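Local coordinates for oxidoreductase, FMN-binding (Shewanella oneidensis, PDB 2GQ8), which binds FMN and probably reduces carbon-carbon double bonds with NADH or NADPH as electron donor, at residues I54-T59 against I97-W102; G67-P72 against K130-N135; N184-N189 against T239-V244. All blocks are in the same frame, centred on the assembly; numbering follows the deposited sequence.

Contact 1 lies at the core of the barrel, its centre about 6 Å from that of the chain; the centres of contacts 2 and 3 lie about 16 Å and 13 Å out, where a loop meets a hairpin strand and, in contact 3, the approach to helix 187-192. Contact 1 pairs two neighbouring parallel strands and is ruled by backbone hydrogen bonds, with two residues that also bind the flavin. Contact 2 relies on aromatic and apolar packing, with a more exposed polar end at Trp70 and Asp134. Contact 3 is small and polar, built on an asparagine, a threonine, a glycine and a water. All three touch p-hydroxyacetophenone; Tyr68 packs on Trp102 and is hydrogen-bonded to Tyr186, whose ring meets Trp102 edge-to-face.

Contact 1 (I54-T59 against I97-W102); sequences IVSEGT and IFAQLW. With FMN (flavin mononucleotide), chain E; AC6 (p-hydroxyacetophenone), chain D.
The paired strands 54-59 and 97-102 are neighbours in the TIM barrel, joined through helix 77-93 as a beta-alpha-beta unit, and their C-terminal ends form part of the FMN site. Ile54 O takes the N-H of Phe98, and Phe98 O takes that of Ser56 at 2.8 Å and nearly straight (173°), while Ile54 CG2 lies against Ile97 CD1. The regular ladder then breaks. Four steps from Val55 to Thr59 match three from Phe98 to Leu101, and Ser56 OG fills the gap by accepting Gln100 N at 3.0 Å and donating to Glu57 O. Its first torsion of 83° places OG between backbone N and carbonyl carbon, from where it reaches Gln100 N and Glu57 O. Ser56 O is buried without a partner. Pairing resumes where Gln100 O receives Thr59 N and Thr59 O receives Trp102 N, the latter from above the carbonyl plane.

Gln100, extended with CG anti to its backbone N (chi1 -176°), offers its amide to the flavin as a doublet: NE2 donates to FMN O2 at 2.8 Å, and OE1 accepts from FMN N3 at 2.8 Å. NE2 is also hydrogen-bonded to Glu179. Gly58 N adds a bond of 3.1 Å to FMN O4. Trp102 CE3 comes within 3.4 Å of Gly58 C, which leaves no room for a side chain there. FMN O4 lies over one face of the Trp102 indole, and Trp102 CZ2 is 3.4 Å from AC6 C6; His181 stacks on the same ring. Reading the flavin pyrimidine edge from barrel strand ends is typical of the TIM barrel of the old yellow enzyme family.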
# COMPACT_ATOMS: atom_id res chain seq x y z
N ILE A 54 -8.86 -7.17 1.67
CA ILE A 54 -7.83 -6.76 2.62
C ILE A 54 -6.57 -6.59 1.80
O ILE A 54 -6.24 -7.45 0.97
CB ILE A 54 -7.55 -7.83 3.70
CG1 ILE A 54 -8.72 -7.90 4.68
CG2 ILE A 54 -6.23 -7.49 4.44
CD1 ILE A 54 -8.55 -8.97 5.76
N VAL A 55 -5.87 -5.48 1.98
CA VAL A 55 -4.59 -5.27 1.31
C VAL A 55 -3.62 -5.33 2.49
O VAL A 55 -3.80 -4.64 3.49
CB VAL A 55 -4.48 -3.88 0.64
CG1 VAL A 55 -3.11 -3.75 -0.02
CG2 VAL A 55 -5.58 -3.71 -0.39
N SER A 56 -2.62 -6.19 2.39
CA SER A 56 -1.67 -6.32 3.49
C SER A 56 -0.83 -5.08 3.66
O SER A 56 -0.70 -4.26 2.76
CB SER A 56 -0.71 -7.49 3.24
OG SER A 56 0.37 -7.08 2.40
N GLU A 57 -0.27 -4.94 4.86
CA GLU A 57 0.66 -3.86 5.15
C GLU A 57 1.80 -4.02 4.14
O GLU A 57 2.02 -5.11 3.62
CB GLU A 57 1.23 -4.06 6.55
CG GLU A 57 1.89 -5.42 6.71
CD GLU A 57 1.83 -5.93 8.13
OE1 GLU A 57 2.75 -5.62 8.91
OE2 GLU A 57 0.85 -6.62 8.47
N GLY A 58 2.53 -2.94 3.88
CA GLY A 58 3.64 -3.04 2.95
C GLY A 58 4.57 -4.16 3.36
O GLY A 58 4.88 -4.34 4.54
N THR A 59 5.00 -4.96 2.39
CA THR A 59 5.93 -6.04 2.69
C THR A 59 7.12 -5.87 1.73
O THR A 59 6.95 -5.88 0.51
CB THR A 59 5.22 -7.43 2.60
OG1 THR A 59 6.16 -8.47 2.93
CG2 THR A 59 4.63 -7.67 1.22
N ILE A 97 -7.37 -11.36 -0.15
CA ILE A 97 -6.27 -10.58 0.40
C ILE A 97 -5.14 -10.42 -0.62
O ILE A 97 -4.72 -11.38 -1.26
CB ILE A 97 -5.74 -11.21 1.72
CG1 ILE A 97 -4.58 -10.38 2.28
CG2 ILE A 97 -5.32 -12.66 1.49
CD1 ILE A 97 -4.23 -10.71 3.73
N PHE A 98 -4.69 -9.18 -0.80
CA PHE A 98 -3.61 -8.86 -1.73
C PHE A 98 -2.39 -8.43 -0.92
O PHE A 98 -2.52 -7.78 0.11
CB PHE A 98 -4.01 -7.69 -2.64
CG PHE A 98 -4.76 -8.11 -3.89
CD1 PHE A 98 -5.71 -9.12 -3.86
CD2 PHE A 98 -4.51 -7.45 -5.10
CE1 PHE A 98 -6.42 -9.47 -5.02
CE2 PHE A 98 -5.21 -7.79 -6.26
CZ PHE A 98 -6.17 -8.81 -6.22
N ALA A 99 -1.20 -8.79 -1.39
CA ALA A 99 0.03 -8.40 -0.70
C ALA A 99 0.54 -7.09 -1.29
O ALA A 99 0.67 -6.97 -2.50
CB ALA A 99 1.09 -9.49 -0.88
N GLN A 100 0.83 -6.10 -0.44
CA GLN A 100 1.35 -4.84 -0.98
C GLN A 100 2.86 -4.94 -1.09
O GLN A 100 3.57 -4.88 -0.08
CB GLN A 100 0.99 -3.63 -0.11
CG GLN A 100 1.47 -2.33 -0.78
CD GLN A 100 1.30 -1.09 0.07
OE1 GLN A 100 1.87 -0.97 1.15
NE2 GLN A 100 0.51 -0.14 -0.44
N LEU A 101 3.35 -5.09 -2.32
CA LEU A 101 4.79 -5.20 -2.57
C LEU A 101 5.42 -3.83 -2.38
O LEU A 101 5.07 -2.87 -3.06
CB LEU A 101 5.03 -5.73 -3.98
CG LEU A 101 4.32 -7.06 -4.23
CD1 LEU A 101 4.75 -7.60 -5.59
CD2 LEU A 101 4.66 -8.06 -3.13
N TRP A 102 6.40 -3.78 -1.49
CA TRP A 102 7.02 -2.53 -1.09
C TRP A 102 8.51 -2.33 -1.30
O TRP A 102 9.31 -3.22 -1.03
CB TRP A 102 6.73 -2.38 0.40
CG TRP A 102 6.78 -1.01 1.00
CD1 TRP A 102 6.75 0.19 0.36
CD2 TRP A 102 6.72 -0.72 2.40
NE1 TRP A 102 6.67 1.22 1.28
CE2 TRP A 102 6.66 0.68 2.54
CE3 TRP A 102 6.72 -1.52 3.56
CZ2 TRP A 102 6.58 1.31 3.79
CZ3 TRP A 102 6.64 -0.90 4.80
CH2 TRP A 102 6.57 0.51 4.91
N1 FMN E . -0.36 2.97 3.17
C2 FMN E . 0.27 2.07 2.28
O2 FMN E . 0.14 2.15 1.10
N3 FMN E . 1.15 1.11 2.86
C4 FMN E . 1.17 0.77 4.16
O4 FMN E . 2.16 -0.02 4.72
C4A FMN E . 0.66 1.82 5.17
N5 FMN E . 0.97 1.84 6.49
C5A FMN E . 0.16 2.58 7.30
C6 FMN E . 0.42 2.39 8.80
C7 FMN E . -0.47 3.10 9.69
C7M FMN E . -0.46 2.68 11.15
C8 FMN E . -1.62 3.85 9.25
C8M FMN E . -2.69 4.69 9.99
C9 FMN E . -1.75 4.15 7.86
C9A FMN E . -0.83 3.54 6.80
N10 FMN E . -0.97 3.59 5.37
C10 FMN E . -0.27 2.79 4.48
C1' FMN E . -1.94 4.52 4.77
C2' FMN E . -3.32 3.85 4.79
O2' FMN E . -3.41 2.74 3.90
C3' FMN E . -4.42 4.87 4.44
O3' FMN E . -4.28 5.30 3.06
C4' FMN E . -4.52 6.08 5.35
O4' FMN E . -4.48 5.67 6.74
C5' FMN E . -5.69 7.00 5.09
O5' FMN E . -6.93 6.35 5.39
P FMN E . -7.70 6.59 6.77
O1P FMN E . -6.89 5.98 7.87
O2P FMN E . -7.93 8.06 6.93
O3P FMN E . -9.05 5.84 6.55
C1 AC6 D . 2.91 4.10 3.77
C2 AC6 D . 2.21 5.18 4.64
C3 AC6 D . 2.57 5.06 5.99
C4 AC6 D . 3.50 4.16 6.54
C5 AC6 D . 4.03 3.19 5.66
C6 AC6 D . 3.76 3.11 4.29
O1 AC6 D . 2.44 4.18 2.51
O2 AC6 D . 3.47 5.11 8.67
C7 AC6 D . 4.05 4.10 7.86
C8 AC6 D . 5.11 3.31 8.63

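Contact 2 (G67-P72 against K130-N135); sequences GYAWTP and KVFVDN. With AC6 (p-hydroxyacetophenone), chain D.
Tyr68 and Phe132 meet at the centre, with Tyr68 CB over the Phe132 ring face, 4.0 Å from its centroid, a CH-pi contact. Phe132 CG lies between its backbone N and carbonyl carbon (chi1 58°), which brings the ring against Tyr68 CB. The two rings are inclined at 58°, and Tyr68 CD1 approaches Phe132 CE2 at 3.7 Å. Tyr68 CE1 rests against Val131 CG1 at 3.6 Å. Over one face of the tyrosine ring sits the ligand methyl, AC6 C8. The hydroxyl is hydrogen-bonded to Tyr186 and to a water 2.6 Å from Tyr68 OH, which accepts from the hydroxyl and donates to Lys130 O. An alanine in place of Tyr68 is likely to leave the ligand methyl and Val131 without their aromatic neighbour, and the water and Tyr186 without a hydroxyl partner.

Further out, Ala69 N donates to Phe132 O at 3.1 Å. Trp70 NE1 reaches Asp134 OD2 at 2.9 Å, in the indole plane but from above that of the carboxylate. A type II turn spans Tyr68 to Thr71, and strand 130-133 is paired antiparallel with strand 141-144. The loop after strand 53-60 thus packs on a hairpin beside the ligand pocket, as fits an old yellow enzyme TIM barrel.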
# COMPACT_ATOMS: atom_id res chain seq x y z
N GLY A 67 12.04 0.09 4.99
CA GLY A 67 12.21 1.43 5.52
C GLY A 67 11.95 1.61 7.00
O GLY A 67 12.40 2.59 7.60
N TYR A 68 11.24 0.66 7.61
CA TYR A 68 10.89 0.74 9.02
C TYR A 68 11.17 -0.56 9.74
O TYR A 68 11.10 -1.64 9.16
CB TYR A 68 9.40 1.08 9.17
CG TYR A 68 8.99 2.30 8.38
CD1 TYR A 68 8.91 3.56 8.98
CD2 TYR A 68 8.75 2.20 7.01
CE1 TYR A 68 8.60 4.69 8.23
CE2 TYR A 68 8.44 3.32 6.26
CZ TYR A 68 8.37 4.55 6.86
OH TYR A 68 8.10 5.65 6.08
N ALA A 69 11.48 -0.45 11.03
CA ALA A 69 11.78 -1.63 11.82
C ALA A 69 10.62 -2.61 11.91
O ALA A 69 9.46 -2.22 11.96
CB ALA A 69 12.21 -1.21 13.22
N TRP A 70 10.97 -3.89 11.90
CA TRP A 70 10.01 -4.98 12.07
C TRP A 70 8.88 -5.16 11.07
O TRP A 70 7.86 -5.74 11.41
CB TRP A 70 9.43 -4.90 13.49
CG TRP A 70 10.46 -4.54 14.53
CD1 TRP A 70 11.67 -5.15 14.74
CD2 TRP A 70 10.38 -3.47 15.47
NE1 TRP A 70 12.34 -4.52 15.77
CE2 TRP A 70 11.57 -3.49 16.23
CE3 TRP A 70 9.41 -2.50 15.76
CZ2 TRP A 70 11.82 -2.56 17.26
CZ3 TRP A 70 9.66 -1.58 16.77
CH2 TRP A 70 10.86 -1.62 17.51
N THR A 71 9.04 -4.65 9.85
CA THR A 71 8.01 -4.86 8.84
C THR A 71 8.29 -6.22 8.21
O THR A 71 9.44 -6.63 8.07
CB THR A 71 8.01 -3.74 7.76
OG1 THR A 71 9.27 -3.70 7.07
CG2 THR A 71 7.75 -2.37 8.42
N PRO A 72 7.23 -6.96 7.85
CA PRO A 72 7.37 -8.29 7.24
C PRO A 72 7.89 -8.27 5.81
O PRO A 72 7.47 -7.46 5.00
CB PRO A 72 5.96 -8.85 7.32
CG PRO A 72 5.12 -7.60 7.10
CD PRO A 72 5.81 -6.60 8.00
N LYS A 130 11.12 11.24 8.62
CA LYS A 130 11.74 10.35 9.57
C LYS A 130 11.15 8.95 9.44
O LYS A 130 10.02 8.78 8.99
CB LYS A 130 11.52 10.84 11.00
CG LYS A 130 12.13 12.19 11.31
CD LYS A 130 11.90 12.58 12.76
CE LYS A 130 12.54 13.93 13.08
NZ LYS A 130 12.27 14.33 14.49
N VAL A 131 11.94 7.95 9.82
CA VAL A 131 11.46 6.58 9.82
C VAL A 131 11.85 6.10 11.21
O VAL A 131 12.31 6.91 12.02
CB VAL A 131 12.15 5.70 8.73
CG1 VAL A 131 11.77 6.20 7.35
CG2 VAL A 131 13.66 5.71 8.91
N PHE A 132 11.64 4.83 11.52
CA PHE A 132 12.05 4.35 12.83
C PHE A 132 12.85 3.07 12.70
O PHE A 132 12.65 2.28 11.77
CB PHE A 132 10.85 4.19 13.78
CG PHE A 132 9.77 3.27 13.29
CD1 PHE A 132 9.91 1.88 13.38
CD2 PHE A 132 8.57 3.79 12.80
CE1 PHE A 132 8.87 1.03 12.98
CE2 PHE A 132 7.53 2.95 12.40
CZ PHE A 132 7.68 1.57 12.49
N VAL A 133 13.78 2.88 13.62
CA VAL A 133 14.64 1.72 13.60
C VAL A 133 14.61 1.00 14.94
O VAL A 133 14.02 1.49 15.91
CB VAL A 133 16.10 2.13 13.31
CG1 VAL A 133 16.20 2.85 11.97
CG2 VAL A 133 16.61 3.03 14.43
N ASP A 134 15.23 -0.17 14.98
CA ASP A 134 15.31 -0.97 16.20
C ASP A 134 16.56 -0.49 16.93
O ASP A 134 17.66 -0.54 16.39
CB ASP A 134 15.46 -2.45 15.83
CG ASP A 134 15.39 -3.36 17.04
OD1 ASP A 134 15.77 -2.92 18.14
OD2 ASP A 134 14.97 -4.53 16.88
N ASN A 135 16.40 -0.01 18.16
CA ASN A 135 17.54 0.49 18.93
C ASN A 135 17.80 -0.24 20.24
O ASN A 135 18.13 0.38 21.25
CB ASN A 135 17.35 1.98 19.24
CG ASN A 135 16.13 2.25 20.10
OD1 ASN A 135 15.51 1.32 20.62
ND2 ASN A 135 15.79 3.52 20.28
C1 AC6 D . 2.91 4.10 3.77
C2 AC6 D . 2.21 5.18 4.64
C3 AC6 D . 2.57 5.06 5.99
C4 AC6 D . 3.50 4.16 6.54
C5 AC6 D . 4.03 3.19 5.66
C6 AC6 D . 3.76 3.11 4.29
O1 AC6 D . 2.44 4.18 2.51
O2 AC6 D . 3.47 5.11 8.67
C7 AC6 D . 4.05 4.10 7.86
C8 AC6 D . 5.11 3.31 8.63
O HOH W 1 8.32 8.04 7.05

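Contact 3 (N184-N189 against T239-V244); sequences NGYLIN and TLNGTV. With AC6 (p-hydroxyacetophenone), chain D; FMN (flavin mononucleotide), chain E.
Asn241 meets the backbone at Asn184 and Gly185 with its amide. ND2 donates to Asn184 O at 2.8 Å, fairly straight (166°); the acceptor lies in the amide plane of Asn241, while the donor is tilted by 26° from the carbonyl plane. That carbonyl is itself lodged against the ring of Tyr186, where Asn184 O stands above one face toward the rim. Asn241 CB packs on Gly185 CA, 4.0 Å away. The type I turn from Thr239 to Gly242, closed by Gly242 N donating to Thr239 O, presents Asn241 to the other loop.

Gly185 packs against both Asn241 and Thr243. Its positive phi suits a glycine, and any CB there would run into Asn241 CB. A water ties the backbones together, donating to Gly185 O at 2.8 Å and to Asn241 O at 2.6 Å.

Thr243 approaches the same glycine from another side: OG1 lies 3.3 Å from Gly185 CA, and the methyl CG2 is 3.6 Å from it. With chi1 at 55°, OG1 sits between the backbone N and the carbonyl carbon and CG2 beside the N, an arrangement that brings both branches against Gly185. The hydroxyl also makes a weak hydrogen bond to Asp193.

The loop held this way carries ligand contacts. Asn184 ND2 donates to AC6 O1 at 2.6 Å, almost linearly, and His181 is hydrogen-bonded to the ligand as well. Tyr186 brings its ring edge up to the same oxygen, and its own hydroxyl is hydrogen-bonded to Tyr68. One hydrogen bond from a side-chain amide and one bridging water thus hold the main chain behind Asn184, consistent with the 239-244 loop acting as a second shell to the phenol-oxygen site.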
# COMPACT_ATOMS: atom_id res chain seq x y z
N ASN A 184 2.72 7.23 -1.66
CA ASN A 184 3.25 7.81 -0.44
C ASN A 184 4.74 8.08 -0.34
O ASN A 184 5.35 7.88 0.70
CB ASN A 184 2.77 6.98 0.74
CG ASN A 184 1.25 6.89 0.78
OD1 ASN A 184 0.57 7.74 0.20
ND2 ASN A 184 0.72 5.89 1.46
N GLY A 185 5.29 8.57 -1.44
CA GLY A 185 6.69 8.95 -1.49
C GLY A 185 7.73 7.86 -1.51
O GLY A 185 8.91 8.13 -1.30
N TYR A 186 7.32 6.62 -1.77
CA TYR A 186 8.30 5.56 -1.79
C TYR A 186 9.03 5.42 -3.13
O TYR A 186 8.92 6.32 -3.96
CB TYR A 186 7.66 4.27 -1.28
CG TYR A 186 7.29 4.45 0.18
CD1 TYR A 186 5.95 4.50 0.58
CD2 TYR A 186 8.27 4.66 1.15
CE1 TYR A 186 5.61 4.77 1.90
CE2 TYR A 186 7.94 4.92 2.48
CZ TYR A 186 6.60 4.98 2.85
OH TYR A 186 6.25 5.28 4.15
N LEU A 187 9.78 4.34 -3.34
CA LEU A 187 10.60 4.24 -4.55
C LEU A 187 9.99 4.61 -5.89
O LEU A 187 10.50 5.50 -6.57
CB LEU A 187 11.23 2.84 -4.68
CG LEU A 187 12.21 2.75 -5.87
CD1 LEU A 187 13.31 3.80 -5.71
CD2 LEU A 187 12.80 1.36 -5.96
N ILE A 188 8.91 3.95 -6.30
CA ILE A 188 8.34 4.28 -7.60
C ILE A 188 7.86 5.73 -7.64
O ILE A 188 8.02 6.42 -8.66
CB ILE A 188 7.23 3.29 -7.98
CG1 ILE A 188 7.83 1.87 -8.04
CG2 ILE A 188 6.63 3.64 -9.35
CD1 ILE A 188 6.84 0.78 -8.36
N ASN A 189 7.30 6.21 -6.53
CA ASN A 189 6.80 7.58 -6.43
C ASN A 189 7.97 8.55 -6.60
O ASN A 189 7.81 9.65 -7.11
CB ASN A 189 6.14 7.78 -5.06
CG ASN A 189 5.17 8.94 -5.02
OD1 ASN A 189 5.24 9.88 -5.83
ND2 ASN A 189 4.26 8.90 -4.07
N THR A 239 1.99 14.84 -0.17
CA THR A 239 3.43 15.08 -0.31
C THR A 239 4.18 14.87 1.00
O THR A 239 5.35 15.25 1.11
CB THR A 239 3.69 16.52 -0.75
OG1 THR A 239 3.10 17.41 0.21
CG2 THR A 239 3.08 16.79 -2.12
N LEU A 240 3.51 14.28 1.98
CA LEU A 240 4.08 14.06 3.30
C LEU A 240 5.49 13.48 3.36
O LEU A 240 6.33 13.96 4.14
CB LEU A 240 3.14 13.18 4.12
CG LEU A 240 3.48 13.04 5.61
CD1 LEU A 240 3.53 14.40 6.27
CD2 LEU A 240 2.43 12.17 6.28
N ASN A 241 5.78 12.45 2.56
CA ASN A 241 7.10 11.84 2.57
C ASN A 241 8.13 12.48 1.64
O ASN A 241 9.17 11.89 1.34
CB ASN A 241 7.02 10.33 2.30
CG ASN A 241 6.70 9.54 3.56
OD1 ASN A 241 7.15 9.89 4.65
ND2 ASN A 241 5.93 8.47 3.42
N GLY A 242 7.84 13.69 1.18
CA GLY A 242 8.81 14.40 0.36
C GLY A 242 8.74 14.36 -1.15
O GLY A 242 9.63 14.90 -1.80
N THR A 243 7.72 13.73 -1.71
CA THR A 243 7.61 13.69 -3.17
C THR A 243 6.51 14.63 -3.63
O THR A 243 5.36 14.52 -3.22
CB THR A 243 7.31 12.27 -3.70
OG1 THR A 243 6.13 11.76 -3.07
CG2 THR A 243 8.49 11.34 -3.43
N VAL A 244 6.90 15.57 -4.49
CA VAL A 244 5.97 16.55 -5.02
C VAL A 244 6.11 16.56 -6.53
O VAL A 244 7.23 16.51 -7.05
CB VAL A 244 6.29 17.96 -4.49
CG1 VAL A 244 5.28 18.97 -5.02
CG2 VAL A 244 6.30 17.97 -2.97
C1 AC6 D . 2.91 4.10 3.77
C2 AC6 D . 2.21 5.18 4.64
C3 AC6 D . 2.57 5.06 5.99
C4 AC6 D . 3.50 4.16 6.54
C5 AC6 D . 4.03 3.19 5.66
C6 AC6 D . 3.76 3.11 4.29
O1 AC6 D . 2.44 4.18 2.51
O2 AC6 D . 3.47 5.11 8.67
C7 AC6 D . 4.05 4.10 7.86
C8 AC6 D . 5.11 3.31 8.63
N1 FMN E . -0.36 2.97 3.17
C2 FMN E . 0.27 2.07 2.28
O2 FMN E . 0.14 2.15 1.10
N3 FMN E . 1.15 1.11 2.86
C4 FMN E . 1.17 0.77 4.16
O4 FMN E . 2.16 -0.02 4.72
C4A FMN E . 0.66 1.82 5.17
N5 FMN E . 0.97 1.84 6.49
C5A FMN E . 0.16 2.58 7.30
C6 FMN E . 0.42 2.39 8.80
C7 FMN E . -0.47 3.10 9.69
C7M FMN E . -0.46 2.68 11.15
C8 FMN E . -1.62 3.85 9.25
C8M FMN E . -2.69 4.69 9.99
C9 FMN E . -1.75 4.15 7.86
C9A FMN E . -0.83 3.54 6.80
N10 FMN E . -0.97 3.59 5.37
C10 FMN E . -0.27 2.79 4.48
C1' FMN E . -1.94 4.52 4.77
C2' FMN E . -3.32 3.85 4.79
O2' FMN E . -3.41 2.74 3.90
C3' FMN E . -4.42 4.87 4.44
O3' FMN E . -4.28 5.30 3.06
C4' FMN E . -4.52 6.08 5.35
O4' FMN E . -4.48 5.67 6.74
C5' FMN E . -5.69 7.00 5.09
O5' FMN E . -6.93 6.35 5.39
P FMN E . -7.70 6.59 6.77
O1P FMN E . -6.89 5.98 7.87
O2P FMN E . -7.93 8.06 6.93
O3P FMN E . -9.05 5.84 6.55
O HOH W 2 10.26 10.53 -0.60